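Local coordinates for beta-lactamase (Sebaldella termitidis, PDB 6N1N), which probably hydrolyses beta-lactam antibiotics to substituted beta-amino acids, as a class D serine beta-lactamase that confers antibiotic resistance, at residues 201-206 with 214-219; 72-77 with 101-106; 197-202 with 220-225. One frame throughout, in Å; residues are numbered along the deposited sequence. Where two conformers were deposited one is given.

Contact 1: 201-206 with 214-219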
loop_
_atom_site.group_PDB
_atom_site.type_symbol
_atom_site.label_atom_id
_atom_site.label_comp_id
_atom_site.label_asym_id
_atom_site.label_seq_id
_atom_site.Cartn_x
_atom_site.Cartn_y
_atom_site.Cartn_z
ATOM N N ILE A 201 -1.787 5.155 -9.744
ATOM C CA ILE A 201 -0.542 4.508 -9.368
ATOM C C ILE A 201 -0.215 4.906 -7.934
ATOM O O ILE A 201 0.107 6.070 -7.662
ATOM C CB ILE A 201 0.609 4.864 -10.327
ATOM C CG1 ILE A 201 0.213 4.438 -11.764
ATOM C CG2 ILE A 201 1.888 4.225 -9.869
ATOM C CD1 ILE A 201 1.192 4.917 -12.835
ATOM N N TRP A 202 -0.265 3.927 -7.031
ATOM C CA TRP A 202 0.034 4.094 -5.627
ATOM C C TRP A 202 1.453 3.644 -5.273
ATOM O O TRP A 202 1.978 2.676 -5.806
ATOM C CB TRP A 202 -0.873 3.232 -4.763
ATOM C CG TRP A 202 -2.337 3.438 -4.715
ATOM C CD1 TRP A 202 -3.292 2.792 -5.447
ATOM C CD2 TRP A 202 -3.031 4.207 -3.742
ATOM N NE1 TRP A 202 -4.547 3.174 -5.022
ATOM C CE2 TRP A 202 -4.404 4.032 -3.963
ATOM C CE3 TRP A 202 -2.619 5.052 -2.717
ATOM C CZ2 TRP A 202 -5.365 4.693 -3.205
ATOM C CZ3 TRP A 202 -3.568 5.700 -1.977
ATOM C CH2 TRP A 202 -4.923 5.496 -2.199
ATOM N N TYR A 203 1.996 4.296 -4.251
ATOM C CA TYR A 203 3.089 3.755 -3.447
ATOM C C TYR A 203 2.820 4.213 -2.012
ATOM O O TYR A 203 2.794 5.423 -1.728
ATOM C CB TYR A 203 4.442 4.232 -3.984
ATOM C CG TYR A 203 5.628 3.520 -3.383
ATOM C CD1 TYR A 203 5.727 2.136 -3.412
ATOM C CD2 TYR A 203 6.645 4.233 -2.779
ATOM C CE1 TYR A 203 6.810 1.485 -2.837
ATOM C CE2 TYR A 203 7.749 3.580 -2.243
ATOM C CZ TYR A 203 7.816 2.228 -2.261
ATOM O OH TYR A 203 8.909 1.615 -1.692
ATOM N N VAL A 204 2.584 3.250 -1.108
ATOM C CA VAL A 204 2.199 3.578 0.266
ATOM C C VAL A 204 3.065 2.769 1.219
ATOM O O VAL A 204 3.619 1.730 0.855
ATOM C CB VAL A 204 0.700 3.308 0.534
ATOM C CG1 VAL A 204 -0.193 3.989 -0.525
ATOM C CG2 VAL A 204 0.411 1.799 0.639
ATOM N N GLY A 205 3.205 3.270 2.447
ATOM C CA GLY A 205 4.005 2.574 3.436
ATOM C C GLY A 205 4.496 3.526 4.510
ATOM O O GLY A 205 3.845 4.521 4.822
ATOM N N TYR A 206 5.656 3.193 5.069
ATOM C CA TYR A 206 6.290 4.070 6.035
ATOM C C TYR A 206 7.784 3.810 6.018
ATOM O O TYR A 206 8.247 2.718 5.680
ATOM C CB TYR A 206 5.699 3.924 7.449
ATOM C CG TYR A 206 5.836 2.612 8.219
ATOM C CD1 TYR A 206 6.925 2.381 9.059
ATOM C CD2 TYR A 206 4.837 1.658 8.196
ATOM C CE1 TYR A 206 7.017 1.219 9.830
ATOM C CE2 TYR A 206 4.939 0.460 8.951
ATOM C CZ TYR A 206 6.038 0.249 9.757
ATOM O OH TYR A 206 6.127 -0.902 10.539
ATOM N N TYR A 214 8.037 8.168 9.187
ATOM C CA TYR A 214 7.282 8.966 8.226
ATOM C C TYR A 214 6.375 8.025 7.435
ATOM O O TYR A 214 6.848 7.202 6.643
ATOM C CB TYR A 214 8.209 9.755 7.297
ATOM C CG TYR A 214 9.154 10.651 8.059
ATOM C CD1 TYR A 214 8.828 11.980 8.353
ATOM C CD2 TYR A 214 10.361 10.158 8.558
ATOM C CE1 TYR A 214 9.665 12.769 9.081
ATOM C CE2 TYR A 214 11.210 10.953 9.291
ATOM C CZ TYR A 214 10.869 12.248 9.549
ATOM O OH TYR A 214 11.745 13.022 10.254
ATOM N N PHE A 215 5.065 8.164 7.657
ATOM C CA PHE A 215 4.070 7.430 6.884
ATOM C C PHE A 215 3.786 8.165 5.593
ATOM O O PHE A 215 3.788 9.395 5.562
ATOM C CB PHE A 215 2.804 7.270 7.721
ATOM C CG PHE A 215 3.032 6.473 8.975
ATOM C CD1 PHE A 215 2.830 5.114 8.976
ATOM C CD2 PHE A 215 3.542 7.062 10.120
ATOM C CE1 PHE A 215 3.091 4.372 10.098
ATOM C CE2 PHE A 215 3.799 6.321 11.239
ATOM C CZ PHE A 215 3.569 4.975 11.246
ATOM N N PHE A 216 3.562 7.412 4.503
ATOM C CA PHE A 216 3.392 8.074 3.216
ATOM C C PHE A 216 2.363 7.383 2.338
ATOM O O PHE A 216 2.150 6.180 2.410
ATOM C CB PHE A 216 4.730 8.178 2.440
ATOM C CG PHE A 216 5.343 6.858 2.077
ATOM C CD1 PHE A 216 5.072 6.239 0.873
ATOM C CD2 PHE A 216 6.198 6.234 2.948
ATOM C CE1 PHE A 216 5.640 5.013 0.555
ATOM C CE2 PHE A 216 6.773 5.024 2.636
ATOM C CZ PHE A 216 6.477 4.407 1.433
ATOM N N ALA A 217 1.717 8.180 1.506
ATOM C CA ALA A 217 0.835 7.650 0.479
ATOM C C ALA A 217 1.005 8.550 -0.735
ATOM O O ALA A 217 0.619 9.715 -0.712
ATOM C CB ALA A 217 -0.627 7.603 0.938
ATOM N N VAL A 218 1.659 8.012 -1.746
ATOM C CA VAL A 218 1.837 8.665 -3.026
ATOM C C VAL A 218 0.802 8.071 -3.963
ATOM O O VAL A 218 0.617 6.849 -4.009
ATOM C CB VAL A 218 3.262 8.436 -3.561
ATOM C CG1 VAL A 218 3.353 8.818 -5.038
ATOM C CG2 VAL A 218 4.262 9.196 -2.757
ATOM N N ARG A 219 0.086 8.921 -4.674
ATOM C CA ARG A 219 -0.904 8.416 -5.612
ATOM C C ARG A 219 -0.881 9.293 -6.847
ATOM O O ARG A 219 -1.347 10.444 -6.826
ATOM C CB ARG A 219 -2.294 8.347 -5.006
ATOM C CG ARG A 219 -3.233 7.601 -5.918
ATOM C CD ARG A 219 -4.625 7.499 -5.369
ATOM N NE ARG A 219 -5.251 8.794 -5.118
ATOM C CZ ARG A 219 -6.346 8.957 -4.378
ATOM N NH1 ARG A 219 -6.961 7.910 -3.796
ATOM N NH2 ARG A 219 -6.821 10.182 -4.207
#
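R219 lays its aliphatic chain over one face of the W202 indole. Its CD sits 3.6 Å from the centroid of the six-membered ring of W202, nearly on the ring normal, a CH-pi contact. The chain then bends at chi3 (59°) and carries NH1 past CH2 at the ring's rim, with the guanidinium plane turned 65° from the indole. Both polar ends are tied outside the pair: W202 NE1 gives its hydrogen to the carbonyl of L48, R219 NH2 to that of I45. Further along this face V204 CG1 meets A217 CB, and the Y206 and F215 side chains lie alongside each other, their rings oblique, with Y206 CB 3.5 Å from F215 CD1.

On the other face F216 reaches across to the partner strand. Its CG stands between backbone N and carbonyl carbon (chi1 63°), which lays the ring over G205, whose CA is 4.0 Å from the ring centroid. G205 has no side chain, so the ring lies directly on its backbone, with G205 N 3.5 Å above the F216 ring plane, toward the rim. The CE1 corner of F216 reaches Y203 CD2 at 3.6 Å, the two rings oblique. Underneath runs regular antiparallel pairing: Y203 and V218 exchange two hydrogen bonds (Y203 N to V218 O 2.9 Å), as do G205 and F216.

This is the buried middle of the hairpin 198-209/212-222 in the central sheet. Strand 184-195 pairs with the other edge of 201-206. Helix 228-245 packs on the Y203 and F216 face, with F243 edge-to-face to F216, while helix 147-159 meets W202, F215 and Y206 on the opposite face.

Contact 2: 72-77 with 101-106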
loop_
_atom_site.group_PDB
_atom_site.type_symbol
_atom_site.label_atom_id
_atom_site.label_comp_id
_atom_site.label_asym_id
_atom_site.label_seq_id
_atom_site.Cartn_x
_atom_site.Cartn_y
_atom_site.Cartn_z
ATOM N N GLU A 72 5.136 -20.867 4.322
ATOM C CA GLU A 72 4.290 -21.958 3.852
ATOM C C GLU A 72 3.849 -21.684 2.427
ATOM O O GLU A 72 3.139 -20.706 2.168
ATOM C CB GLU A 72 3.081 -22.115 4.761
ATOM C CG GLU A 72 2.051 -23.145 4.263
ATOM C CD GLU A 72 0.766 -23.123 5.081
ATOM O OE1 GLU A 72 0.844 -22.969 6.311
ATOM O OE2 GLU A 72 -0.329 -23.243 4.494
ATOM N N ALA A 73 4.240 -22.552 1.502
ATOM C CA ALA A 73 3.894 -22.310 0.108
ATOM C C ALA A 73 2.440 -22.657 -0.158
ATOM O O ALA A 73 1.855 -23.546 0.461
ATOM C CB ALA A 73 4.790 -23.103 -0.834
HETATM N N MSE A 74 1.855 -21.900 -1.061
HETATM C CA MSE A 74 0.574 -22.213 -1.664
HETATM C C MSE A 74 0.850 -22.839 -3.034
HETATM O O MSE A 74 1.795 -22.448 -3.712
HETATM C CB MSE A 74 -0.247 -20.942 -1.767
HETATM C CG MSE A 74 -1.673 -21.118 -1.493
HETATM SE SE MSE A 74 -2.520 -19.447 -1.978
HETATM C CE MSE A 74 -2.607 -18.686 -0.184
ATOM N N GLU A 75 0.034 -23.820 -3.445
ATOM C CA GLU A 75 0.293 -24.579 -4.660
ATOM C C GLU A 75 -0.139 -23.807 -5.905
ATOM O O GLU A 75 -1.288 -23.356 -6.008
ATOM C CB GLU A 75 -0.432 -25.927 -4.607
ATOM C CG GLU A 75 -0.251 -26.774 -5.871
ATOM C CD GLU A 75 -1.040 -28.076 -5.841
ATOM O OE1 GLU A 75 -2.215 -28.061 -5.410
ATOM O OE2 GLU A 75 -0.475 -29.113 -6.251
ATOM N N TRP A 76 0.791 -23.679 -6.845
ATOM C CA TRP A 76 0.540 -23.049 -8.137
ATOM C C TRP A 76 -0.269 -23.990 -9.016
ATOM O O TRP A 76 -0.027 -25.196 -9.033
ATOM C CB TRP A 76 1.885 -22.714 -8.784
ATOM C CG TRP A 76 1.860 -22.282 -10.224
ATOM C CD1 TRP A 76 1.119 -21.277 -10.774
ATOM C CD2 TRP A 76 2.655 -22.820 -11.286
ATOM N NE1 TRP A 76 1.390 -21.172 -12.121
ATOM C CE2 TRP A 76 2.331 -22.107 -12.454
ATOM C CE3 TRP A 76 3.601 -23.842 -11.361
ATOM C CZ2 TRP A 76 2.926 -22.383 -13.681
ATOM C CZ3 TRP A 76 4.180 -24.118 -12.573
ATOM C CH2 TRP A 76 3.840 -23.393 -13.719
ATOM N N ASP A 77 -1.256 -23.439 -9.727
ATOM C CA ASP A 77 -2.104 -24.271 -10.580
ATOM C C ASP A 77 -1.429 -24.691 -11.878
ATOM O O ASP A 77 -2.081 -25.336 -12.703
ATOM C CB ASP A 77 -3.425 -23.555 -10.874
ATOM C CG ASP A 77 -3.236 -22.169 -11.455
ATOM O OD1 ASP A 77 -2.118 -21.890 -11.957
ATOM O OD2 ASP A 77 -4.194 -21.360 -11.388
ATOM N N LEU A 101 -0.933 -11.755 -7.768
ATOM C CA LEU A 101 -2.370 -11.679 -7.555
ATOM C C LEU A 101 -2.970 -13.055 -7.323
ATOM O O LEU A 101 -3.827 -13.218 -6.451
ATOM C CB LEU A 101 -3.040 -10.985 -8.744
ATOM C CG LEU A 101 -4.565 -10.888 -8.639
ATOM C CD1 LEU A 101 -5.053 -10.032 -7.460
ATOM C CD2 LEU A 101 -5.122 -10.355 -9.956
ATOM N N TRP A 102 -2.514 -14.082 -8.062
ATOM C CA TRP A 102 -3.162 -15.387 -7.949
ATOM C C TRP A 102 -3.126 -15.923 -6.521
ATOM O O TRP A 102 -4.087 -16.565 -6.072
ATOM C CB TRP A 102 -2.556 -16.405 -8.928
ATOM C CG TRP A 102 -1.154 -17.004 -8.617
ATOM C CD1 TRP A 102 0.024 -16.673 -9.243
ATOM C CD2 TRP A 102 -0.823 -18.033 -7.674
ATOM N NE1 TRP A 102 1.059 -17.424 -8.741
ATOM C CE2 TRP A 102 0.565 -18.273 -7.781
ATOM C CE3 TRP A 102 -1.565 -18.793 -6.757
ATOM C CZ2 TRP A 102 1.221 -19.222 -7.003
ATOM C CZ3 TRP A 102 -0.912 -19.720 -5.987
ATOM C CH2 TRP A 102 0.467 -19.926 -6.102
ATOM N N PHE A 103 -2.041 -15.660 -5.786
ATOM C CA PHE A 103 -1.896 -16.153 -4.429
ATOM C C PHE A 103 -2.923 -15.508 -3.513
ATOM O O PHE A 103 -3.575 -16.200 -2.716
ATOM C CB PHE A 103 -0.462 -15.885 -3.966
ATOM C CG PHE A 103 -0.166 -16.189 -2.510
ATOM C CD1 PHE A 103 0.619 -17.284 -2.166
ATOM C CD2 PHE A 103 -0.576 -15.327 -1.493
ATOM C CE1 PHE A 103 0.955 -17.537 -0.853
ATOM C CE2 PHE A 103 -0.253 -15.594 -0.154
ATOM C CZ PHE A 103 0.504 -16.690 0.152
ATOM N N TYR A 104 -3.118 -14.197 -3.649
ATOM C CA TYR A 104 -4.105 -13.513 -2.820
ATOM C C TYR A 104 -5.532 -13.857 -3.221
ATOM O O TYR A 104 -6.397 -13.995 -2.350
ATOM C CB TYR A 104 -3.821 -12.017 -2.848
ATOM C CG TYR A 104 -2.587 -11.695 -2.035
ATOM C CD1 TYR A 104 -2.662 -11.496 -0.664
ATOM C CD2 TYR A 104 -1.333 -11.617 -2.635
ATOM C CE1 TYR A 104 -1.513 -11.214 0.108
ATOM C CE2 TYR A 104 -0.192 -11.335 -1.893
ATOM C CZ TYR A 104 -0.285 -11.128 -0.520
ATOM O OH TYR A 104 0.862 -10.848 0.207
HETATM N N MSE A 105 -5.807 -13.993 -4.519
HETATM C CA MSE A 105 -7.130 -14.448 -4.973
HETATM C C MSE A 105 -7.457 -15.845 -4.437
HETATM O O MSE A 105 -8.578 -16.105 -3.991
HETATM C CB MSE A 105 -7.207 -14.436 -6.501
HETATM C CG MSE A 105 -7.057 -13.051 -7.095
HETATM SE SE MSE A 105 -7.297 -13.049 -9.047
HETATM C CE MSE A 105 -5.834 -14.174 -9.586
ATOM N N LYS A 106 -6.463 -16.740 -4.465
ATOM C CA LYS A 106 -6.670 -18.099 -3.972
ATOM C C LYS A 106 -6.901 -18.098 -2.466
ATOM O O LYS A 106 -7.823 -18.760 -1.971
ATOM C CB LYS A 106 -5.478 -18.971 -4.357
ATOM C CG LYS A 106 -5.596 -20.433 -3.926
ATOM C CD LYS A 106 -4.398 -21.232 -4.437
ATOM C CE LYS A 106 -4.418 -22.689 -3.977
ATOM N NZ LYS A 106 -5.326 -23.502 -4.819
#
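Selenomethionine M74 drops onto F103. The bend at chi3 (-98°) turns its CE methyl over the centre of the F103 ring, 3.7 Å from the centroid, while SE sits 4.1 Å from that centroid over the same face, a Met-aromatic contact. SE of M74 further lies 3.5 Å from the backbone O of F103 and 3.6 Å from CD of K106, whose chain, straight as far as CE and bent only at NZ, slides past M74 in the opposite direction.

Next to F103 on the helix, W102 offers its six-membered ring to the loop. M74 O approaches the edge of this indole in its plane, 3.7 Å from CH2, and E75 O lies at the same distance from CZ3. W76 CD1 lies over the rim of one face of W102; separately, W76 CB is 4.0 Å from W102 CZ2, and the two indoles are oblique. No hydrogen bond crosses between 72-77 and 101-106, so the fit rests on shape.

The second shell fixes both sides. W102 NE1 bonds the carbonyl of W86, W76 NE1 that of I79, and the W76 backbone N is held by D89. The contact ties the loop after helix 56-63 to helix 101-108, while F103 continues inward onto F61 of helix 56-63 and onto L92 and A95 of helix 92-98.

Contact 3: 197-202 with 220-225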
loop_
_atom_site.group_PDB
_atom_site.type_symbol
_atom_site.label_atom_id
_atom_site.label_comp_id
_atom_site.label_asym_id
_atom_site.label_seq_id
_atom_site.Cartn_x
_atom_site.Cartn_y
_atom_site.Cartn_z
ATOM N N ALA A 197 -10.882 7.032 -17.354
ATOM C CA ALA A 197 -9.755 7.339 -18.218
ATOM C C ALA A 197 -8.489 7.612 -17.439
ATOM O O ALA A 197 -7.476 7.987 -18.042
ATOM C CB ALA A 197 -10.080 8.555 -19.090
ATOM N N GLU A 198 -8.528 7.462 -16.119
ATOM C CA GLU A 198 -7.423 7.830 -15.254
ATOM C C GLU A 198 -6.723 6.585 -14.722
ATOM O O GLU A 198 -7.336 5.768 -14.026
ATOM C CB GLU A 198 -7.929 8.696 -14.106
ATOM C CG GLU A 198 -8.545 10.003 -14.584
ATOM C CD GLU A 198 -8.950 10.884 -13.448
ATOM O OE1 GLU A 198 -9.770 10.449 -12.608
ATOM O OE2 GLU A 198 -8.429 12.008 -13.386
ATOM N N ASN A 199 -5.436 6.456 -15.039
ATOM C CA ASN A 199 -4.596 5.444 -14.408
ATOM C C ASN A 199 -4.193 5.916 -13.015
ATOM O O ASN A 199 -3.811 7.070 -12.829
ATOM C CB ASN A 199 -3.345 5.192 -15.238
ATOM C CG ASN A 199 -3.665 4.651 -16.622
ATOM O OD1 ASN A 199 -4.419 3.713 -16.761
ATOM N ND2 ASN A 199 -3.075 5.248 -17.646
ATOM N N ILE A 200 -4.276 5.005 -12.050
ATOM C CA ILE A 200 -4.056 5.272 -10.639
ATOM C C ILE A 200 -2.826 4.466 -10.211
ATOM O O ILE A 200 -2.833 3.236 -10.291
ATOM C CB ILE A 200 -5.277 4.879 -9.784
ATOM C CG1 ILE A 200 -6.594 5.419 -10.355
ATOM C CG2 ILE A 200 -5.053 5.291 -8.311
ATOM C CD1 ILE A 200 -6.648 6.870 -10.500
ATOM N N ILE A 201 -1.787 5.155 -9.744
ATOM C CA ILE A 201 -0.542 4.508 -9.368
ATOM C C ILE A 201 -0.215 4.906 -7.934
ATOM O O ILE A 201 0.107 6.070 -7.662
ATOM C CB ILE A 201 0.609 4.864 -10.327
ATOM C CG1 ILE A 201 0.213 4.438 -11.764
ATOM C CG2 ILE A 201 1.888 4.225 -9.869
ATOM C CD1 ILE A 201 1.192 4.917 -12.835
ATOM N N TRP A 202 -0.265 3.927 -7.031
ATOM C CA TRP A 202 0.034 4.094 -5.627
ATOM C C TRP A 202 1.453 3.644 -5.273
ATOM O O TRP A 202 1.978 2.676 -5.806
ATOM C CB TRP A 202 -0.873 3.232 -4.763
ATOM C CG TRP A 202 -2.337 3.438 -4.715
ATOM C CD1 TRP A 202 -3.292 2.792 -5.447
ATOM C CD2 TRP A 202 -3.031 4.207 -3.742
ATOM N NE1 TRP A 202 -4.547 3.174 -5.022
ATOM C CE2 TRP A 202 -4.404 4.032 -3.963
ATOM C CE3 TRP A 202 -2.619 5.052 -2.717
ATOM C CZ2 TRP A 202 -5.365 4.693 -3.205
ATOM C CZ3 TRP A 202 -3.568 5.700 -1.977
ATOM C CH2 TRP A 202 -4.923 5.496 -2.199
ATOM N N ILE A 220 -0.385 8.715 -7.917
ATOM C CA ILE A 220 -0.228 9.373 -9.196
ATOM C C ILE A 220 -1.479 9.138 -10.012
ATOM O O ILE A 220 -1.989 8.008 -10.077
ATOM C CB ILE A 220 1.006 8.817 -9.927
ATOM C CG1 ILE A 220 2.259 9.160 -9.115
ATOM C CG2 ILE A 220 1.084 9.314 -11.368
ATOM C CD1 ILE A 220 3.468 8.373 -9.539
ATOM N N ILE A 221 -1.978 10.203 -10.627
ATOM C CA ILE A 221 -3.058 10.123 -11.595
ATOM C C ILE A 221 -2.452 10.442 -12.950
ATOM O O ILE A 221 -1.784 11.466 -13.110
ATOM C CB ILE A 221 -4.204 11.095 -11.272
ATOM C CG1 ILE A 221 -4.698 10.897 -9.844
ATOM C CG2 ILE A 221 -5.325 10.942 -12.302
ATOM C CD1 ILE A 221 -5.238 9.513 -9.561
ATOM N N ASN A 222 -2.656 9.557 -13.905
ATOM C CA ASN A 222 -2.047 9.702 -15.210
ATOM C C ASN A 222 -3.088 9.370 -16.256
ATOM O O ASN A 222 -3.654 8.275 -16.240
ATOM C CB ASN A 222 -0.845 8.783 -15.357
ATOM C CG ASN A 222 -0.319 8.772 -16.747
ATOM O OD1 ASN A 222 -0.114 9.840 -17.356
ATOM N ND2 ASN A 222 -0.105 7.580 -17.286
ATOM N N ALA A 223 -3.323 10.312 -17.165
ATOM C CA ALA A 223 -4.186 10.084 -18.310
ATOM C C ALA A 223 -3.432 9.583 -19.538
ATOM O O ALA A 223 -4.070 9.082 -20.471
ATOM C CB ALA A 223 -4.927 11.375 -18.659
ATOM N N SER A 224 -2.103 9.691 -19.560
ATOM C CA SER A 224 -1.330 9.362 -20.755
ATOM C C SER A 224 -0.977 7.877 -20.797
ATOM O O SER A 224 -0.157 7.389 -20.015
ATOM C CB SER A 224 -0.052 10.190 -20.832
ATOM O OG SER A 224 0.797 9.661 -21.830
ATOM N N GLU A 225 -1.558 7.182 -21.766
ATOM C CA GLU A 225 -1.177 5.811 -22.059
ATOM C C GLU A 225 0.323 5.672 -22.305
ATOM O O GLU A 225 0.978 4.769 -21.767
ATOM C CB GLU A 225 -1.993 5.369 -23.281
ATOM C CG GLU A 225 -1.643 4.062 -23.897
ATOM C CD GLU A 225 -2.320 3.889 -25.251
ATOM O OE1 GLU A 225 -3.002 4.834 -25.728
ATOM O OE2 GLU A 225 -2.161 2.809 -25.838
HETATM O O HOH W 1 -6.714 8.911 -20.558
#
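N199 and N222 stand side by side on one face of the hairpin, pointing the same way with their amide planes 42° apart. The ND2 atoms of N199 and N222 are 3.8 Å from each other. N199 OD1 accepts from R194 NE, and N222 ND2 donates to N228 OD1. With CG anti to the backbone N (chi1 172°), N222 also turns its amide toward the chain that follows. OD1 takes the S224 N-H at 3.0 Å from above its carbonyl plane, closing an Asx turn, while ND2 gives a bond to S224 O at 2.7 Å.

On the same face I201 and I220 meet through their beta carbons, CB to CB 4.0 Å. The reverse face carries I200 and I221 alongside each other, and E198 crosses I221 obliquely, its OE2 3.5 Å from the CG2 methyl. OE1 of E198 forms a salt bridge with R47, which also packs against I200 and I221.

Paired backbone bonds join N199 with N222 and I201 with I220, the shortest being I220 N to I201 O at 2.7 Å. Beyond the last pair a water donates to both A197 O and A223 O, bridging the diverging chains. The chemistry thus shifts along the hairpin, from apolar isoleucine pairs to amides, a turn and a water where the strands part, with N199 OD1 met by R194 and the N222 amide by S224 of its own segment and by N228.

Overall arrangement
Along the chain contact 2 closes first, within the helical part of the protein; contacts 1 and 3 follow, both on the hairpin of strands 198-209 and 212-222. These two share I201 and W202, with centres 16 Å apart, and touch where R219 packs on I200: contact 1 is the buried middle of the hairpin, contact 3 its open end. Contact 2 lies about 26 Å from contact 1 and 28 Å from contact 3, centre to centre, without touching either. The predicted acyl-ester serine S51 has W202 about 8 Å and F103 about 11 Å away between side chains, consistent with an active site between sheet and helical region, as in serine beta-lactamases.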